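Local coordinates for CoA binding domain protein (Escherichia coli, PDB 3QA9), which belongs to the CoA-binding domain family and has a Rossmann-like fold, with helices packed on a parallel beta sheet, at residues A[86-89]-A[90-94]; A[131-134]-A[135-139]. All coordinates share one frame; numbering follows the deposited sequence.

Contacts 1 and 2 each lie within a single helix of one Rossmann-like domain, and comparing them brings out how a helix is suited to its surroundings. Both are local, and their centres are 26 Å apart on opposite sides of the chain's centre. Contact 1 belongs to helix 87-97, the crossover between strands 77-80 and 101-104; it is partly buried, and its bonds are backbone ones supplemented by apolar and aromatic packing. Contact 2, in helix 130-137, which runs into the C-terminal tail, is a surface contact. There the same backbone pattern is joined by salt bridges, a histidine ring and a water molecule.

Contact 1. Residues A[86-89]-A[90-94]; sequences KAWR and FVVYA
Val91 N reaches back to Ala87 O in the first full turn of helix 87-97, the helix of a beta-alpha-beta crossover in this Rossmann-like domain, between strands 77-80 and 101-104. The bond measures 3.0 Å from Val91 N to Ala87 O. Two more follow in step: Val92 N donates to Trp88 O at 2.9 Å, and Tyr93 N to Arg89 O at 3.1 Å. Each of these three carbonyls accepts from the amide four residues on, the normal alpha-helical pattern, and Ala94 N continues it to Phe90 O at 2.8 Å. At the start of the helix the hold is slighter, for Arg89 N makes just a weak bond of 3.5 Å to Lys86 O. The ammonium of Lys86 has a partner in Asp83, through a long, weak ion pair.

Phe90, Val91 and Ala94 are buried, Phe90 against Leu80 and Val91 on Ala113 and Ala117 of helix 111-119. Elsewhere, CG2 of Val92 meets the indole of Trp88 at its edge, near the ring plane, with 4.1 Å between Val92 CG2 and Trp88 CE3. The indole stands there because its CG lies between the backbone N and the carbonyl carbon (chi1 69°), and the CB of Arg89 covers the centre of one of its faces.

Arg89 and Phe90 run side by side. The arginine starts extended and bends at chi3 (106°), so that the phenyl rim, CE1 and CZ, lies over one face of the guanidinium, offset toward its edge; with the planes inclined by 46°, this is no stack. Farther along, the Tyr93 ring lies obliquely by the carbonyl that its own amide uses, CD2 being 3.4 Å from Arg89 O. The guanidinium's nearest approach to the phenylalanine is at the far end of that ring, with Arg89 NH2 3.3 Å from Phe90 CZ.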
loop_
_atom_site.group_PDB
_atom_site.type_symbol
_atom_site.label_atom_id
_atom_site.label_comp_id
_atom_site.label_asym_id
_atom_site.label_seq_id
_atom_site.Cartn_x
_atom_site.Cartn_y
_atom_site.Cartn_z
ATOM N N LYS A 86 -6.616 4.407 12.889
ATOM C CA LYS A 86 -6.962 5.310 11.790
ATOM C C LYS A 86 -7.228 4.598 10.472
ATOM O O LYS A 86 -7.716 5.202 9.522
ATOM C CB LYS A 86 -5.825 6.299 11.557
ATOM C CG LYS A 86 -5.520 7.189 12.721
ATOM C CD LYS A 86 -4.233 7.909 12.493
ATOM C CE LYS A 86 -3.772 8.503 13.788
ATOM N NZ LYS A 86 -2.665 9.415 13.541
ATOM N N ALA A 87 -6.916 3.313 10.412
ATOM C CA ALA A 87 -7.066 2.580 9.166
ATOM C C ALA A 87 -8.459 2.493 8.561
ATOM O O ALA A 87 -8.598 2.495 7.339
ATOM C CB ALA A 87 -6.492 1.184 9.317
ATOM N N TRP A 88 -9.488 2.421 9.402
ATOM C CA TRP A 88 -10.860 2.295 8.909
ATOM C C TRP A 88 -11.195 3.309 7.823
ATOM O O TRP A 88 -11.815 2.993 6.814
ATOM C CB TRP A 88 -11.866 2.455 10.061
ATOM C CG TRP A 88 -11.944 3.850 10.630
ATOM C CD1 TRP A 88 -11.150 4.391 11.606
ATOM C CD2 TRP A 88 -12.821 4.899 10.201
ATOM N NE1 TRP A 88 -11.489 5.707 11.819
ATOM C CE2 TRP A 88 -12.526 6.040 10.988
ATOM C CE3 TRP A 88 -13.867 4.972 9.267
ATOM C CZ2 TRP A 88 -13.194 7.261 10.816
ATOM C CZ3 TRP A 88 -14.533 6.186 9.101
ATOM C CH2 TRP A 88 -14.209 7.305 9.892
ATOM N N ARG A 89 -10.773 4.536 8.065
ATOM C CA ARG A 89 -11.005 5.670 7.181
ATOM C C ARG A 89 -10.491 5.405 5.767
ATOM O O ARG A 89 -11.209 5.539 4.779
ATOM C CB ARG A 89 -10.291 6.858 7.817
ATOM C CG ARG A 89 -10.473 8.209 7.227
ATOM C CD ARG A 89 -9.877 9.233 8.216
ATOM N NE ARG A 89 -8.600 9.822 7.801
ATOM C CZ ARG A 89 -7.590 10.148 8.613
ATOM N NH1 ARG A 89 -7.647 9.940 9.919
ATOM N NH2 ARG A 89 -6.524 10.745 8.111
ATOM N N PHE A 90 -9.233 5.014 5.679
ATOM C CA PHE A 90 -8.628 4.746 4.396
ATOM C C PHE A 90 -9.223 3.533 3.726
ATOM O O PHE A 90 -9.250 3.439 2.509
ATOM C CB PHE A 90 -7.130 4.632 4.590
ATOM C CG PHE A 90 -6.567 5.861 5.204
ATOM C CD1 PHE A 90 -6.221 5.888 6.543
ATOM C CD2 PHE A 90 -6.340 6.985 4.420
ATOM C CE1 PHE A 90 -5.746 7.055 7.126
ATOM C CE2 PHE A 90 -5.869 8.155 4.977
ATOM C CZ PHE A 90 -5.525 8.179 6.333
ATOM N N VAL A 91 -9.722 2.607 4.524
ATOM C CA VAL A 91 -10.370 1.442 3.962
ATOM C C VAL A 91 -11.691 1.836 3.312
ATOM O O VAL A 91 -12.009 1.390 2.221
ATOM C CB VAL A 91 -10.632 0.400 5.034
ATOM C CG1 VAL A 91 -11.697 -0.590 4.561
ATOM C CG2 VAL A 91 -9.340 -0.307 5.335
ATOM N N VAL A 92 -12.461 2.677 3.988
ATOM C CA VAL A 92 -13.740 3.124 3.436
ATOM C C VAL A 92 -13.477 3.828 2.118
ATOM O O VAL A 92 -14.201 3.649 1.135
ATOM C CB VAL A 92 -14.460 4.095 4.389
ATOM C CG1 VAL A 92 -15.647 4.737 3.673
ATOM C CG2 VAL A 92 -14.931 3.346 5.619
ATOM N N TYR A 93 -12.431 4.642 2.107
ATOM C CA TYR A 93 -12.052 5.346 0.905
ATOM C C TYR A 93 -11.585 4.417 -0.181
ATOM O O TYR A 93 -11.870 4.637 -1.351
ATOM C CB TYR A 93 -10.975 6.374 1.225
ATOM C CG TYR A 93 -11.589 7.563 1.868
ATOM C CD1 TYR A 93 -12.849 7.962 1.474
ATOM C CD2 TYR A 93 -10.939 8.284 2.855
ATOM C CE1 TYR A 93 -13.461 9.038 2.019
ATOM C CE2 TYR A 93 -11.545 9.396 3.422
ATOM C CZ TYR A 93 -12.818 9.752 2.986
ATOM O OH TYR A 93 -13.474 10.849 3.447
ATOM N N ALA A 94 -10.873 3.372 0.213
ATOM C CA ALA A 94 -10.381 2.392 -0.743
ATOM C C ALA A 94 -11.556 1.687 -1.403
ATOM O O ALA A 94 -11.515 1.356 -2.594
ATOM C CB ALA A 94 -9.493 1.369 -0.044
#

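Contact 2. Residues A[131-134]-A[135-139]; sequences MREH and ERLLG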
loop_
_atom_site.group_PDB
_atom_site.type_symbol
_atom_site.label_atom_id
_atom_site.label_comp_id
_atom_site.label_asym_id
_atom_site.label_seq_id
_atom_site.Cartn_x
_atom_site.Cartn_y
_atom_site.Cartn_z
ATOM N N MET A 131 7.813 -4.028 -0.156
ATOM C CA MET A 131 9.199 -4.120 -0.594
ATOM C C MET A 131 9.809 -5.476 -0.234
ATOM O O MET A 131 10.394 -6.141 -1.093
ATOM C CB MET A 131 10.018 -2.985 0.031
ATOM C CG MET A 131 11.515 -3.062 -0.259
ATOM S SD MET A 131 12.391 -1.577 0.289
ATOM C CE MET A 131 12.107 -1.650 2.048
ATOM N N ARG A 132 9.665 -5.888 1.029
ATOM C CA ARG A 132 10.208 -7.169 1.487
ATOM C C ARG A 132 9.605 -8.333 0.702
ATOM O O ARG A 132 10.301 -9.279 0.336
ATOM C CB ARG A 132 9.929 -7.367 2.986
ATOM C CG ARG A 132 10.447 -8.696 3.558
ATOM C CD ARG A 132 11.959 -8.671 3.745
ATOM N NE ARG A 132 12.645 -9.915 3.384
ATOM C CZ ARG A 132 12.842 -10.339 2.136
ATOM N NH1 ARG A 132 12.396 -9.629 1.114
ATOM N NH2 ARG A 132 13.542 -11.443 1.904
ATOM N N GLU A 133 8.309 -8.265 0.431
ATOM C CA GLU A 133 7.656 -9.341 -0.307
ATOM C C GLU A 133 8.121 -9.362 -1.758
ATOM O O GLU A 133 8.267 -10.427 -2.359
ATOM C CB GLU A 133 6.135 -9.186 -0.233
ATOM C CG GLU A 133 5.575 -9.365 1.179
ATOM C CD GLU A 133 5.873 -10.737 1.750
ATOM O OE1 GLU A 133 5.263 -11.720 1.291
ATOM O OE2 GLU A 133 6.726 -10.842 2.653
ATOM N N HIS A 134 8.360 -8.186 -2.324
ATOM C CA HIS A 134 8.826 -8.122 -3.698
ATOM C C HIS A 134 10.196 -8.783 -3.771
ATOM O O HIS A 134 10.456 -9.586 -4.662
ATOM C CB HIS A 134 8.918 -6.672 -4.168
ATOM C CG HIS A 134 9.002 -6.529 -5.655
ATOM N ND1 HIS A 134 10.134 -6.855 -6.373
ATOM C CD2 HIS A 134 8.079 -6.139 -6.565
ATOM C CE1 HIS A 134 9.902 -6.674 -7.661
ATOM N NE2 HIS A 134 8.661 -6.241 -7.805
ATOM N N GLU A 135 11.066 -8.449 -2.821
ATOM C CA GLU A 135 12.414 -9.012 -2.780
ATOM C C GLU A 135 12.405 -10.523 -2.530
ATOM O O GLU A 135 13.216 -11.270 -3.075
ATOM C CB GLU A 135 13.230 -8.333 -1.676
ATOM C CG GLU A 135 13.235 -6.811 -1.742
ATOM C CD GLU A 135 14.003 -6.166 -0.591
ATOM O OE1 GLU A 135 13.940 -6.686 0.548
ATOM O OE2 GLU A 135 14.656 -5.122 -0.821
ATOM N N ARG A 136 11.468 -10.961 -1.704
ATOM C CA ARG A 136 11.337 -12.361 -1.319
ATOM C C ARG A 136 10.710 -13.256 -2.386
ATOM O O ARG A 136 11.136 -14.385 -2.617
ATOM C CB ARG A 136 10.481 -12.430 -0.054
ATOM C CG ARG A 136 10.472 -13.750 0.649
ATOM C CD ARG A 136 9.727 -13.639 1.977
ATOM N NE ARG A 136 8.275 -13.532 1.854
ATOM C CZ ARG A 136 7.463 -14.554 1.604
ATOM N NH1 ARG A 136 7.951 -15.772 1.441
ATOM N NH2 ARG A 136 6.155 -14.368 1.549
ATOM N N LEU A 137 9.687 -12.728 -3.034
ATOM C CA LEU A 137 8.924 -13.474 -4.018
ATOM C C LEU A 137 9.229 -13.232 -5.463
ATOM O O LEU A 137 9.002 -14.089 -6.302
ATOM C CB LEU A 137 7.445 -13.205 -3.796
ATOM C CG LEU A 137 6.994 -13.594 -2.404
ATOM C CD1 LEU A 137 5.507 -13.390 -2.278
ATOM C CD2 LEU A 137 7.338 -15.036 -2.167
ATOM N N LEU A 138 9.685 -12.034 -5.762
ATOM C CA LEU A 138 10.026 -11.695 -7.119
ATOM C C LEU A 138 11.482 -11.270 -7.042
ATOM O O LEU A 138 11.887 -10.249 -7.538
ATOM C CB LEU A 138 9.133 -10.568 -7.617
ATOM C CG LEU A 138 7.637 -10.898 -7.682
ATOM C CD1 LEU A 138 6.866 -9.639 -7.930
ATOM C CD2 LEU A 138 7.340 -11.902 -8.781
ATOM N N GLY A 139 12.251 -12.112 -6.377
ATOM C CA GLY A 139 13.663 -11.890 -6.194
ATOM C C GLY A 139 14.508 -11.873 -7.445
ATOM O O GLY A 139 14.138 -12.522 -8.467
HETATM O O HOH W 1 12.827 -7.783 -6.505
#
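Glu133 folds back on itself, with chi1 -66° and chi2 -60°, while Arg136 runs out extended as far as CD and turns at chi3 (73°); these torsions lay carboxylate and guanidinium side by side, one helical turn apart. Arg136 grips the acid side-on with two nitrogens. Its NH2 donates to the syn side of Glu133 OE1 at 2.8 Å, close to the carboxylate plane, and its NE donates to Glu133 OE2 at 3.2 Å from above that plane. Both oxygens lie near the guanidinium plane, so the tilt between the groups falls on the acid.

The pair lies on helix 130-137, which follows the final strand of the Rossmann-like sheet and packs against helices 9-18 and 34-43. The amides of Glu135, Arg136, Leu137 and Leu138 each bond to the carbonyl four residues earlier. At the C-terminal end Leu138 leaves helical geometry, although its N still holds His134 O at 2.8 Å.

Its side chain crosses that of His134 at about a right angle, placing CD1 over one face of the imidazole, 4.0 Å from Leu138 CD1 to the His134 ring centroid, a CH-pi contact. In the ring plane a water bridges the turn, lying 2.9 Å from His134 ND1 and donating to Leu138 O at 2.8 Å. Tyr41 meets the same imidazole edge-to-face.

A looser ion pair joins Arg132 to Glu135: Glu135 OE1 lies 3.4 Å from Arg132 NH1 but well out of the guanidinium plane, so no N-H points at it and charge alone links them. The Arg136 guanidinium is shared by Glu133 and Asp9, its NH2 forming a salt bridge with each. The buried Glu133 carboxylate is probably favoured in its ionised form by the two N-H bonds it receives.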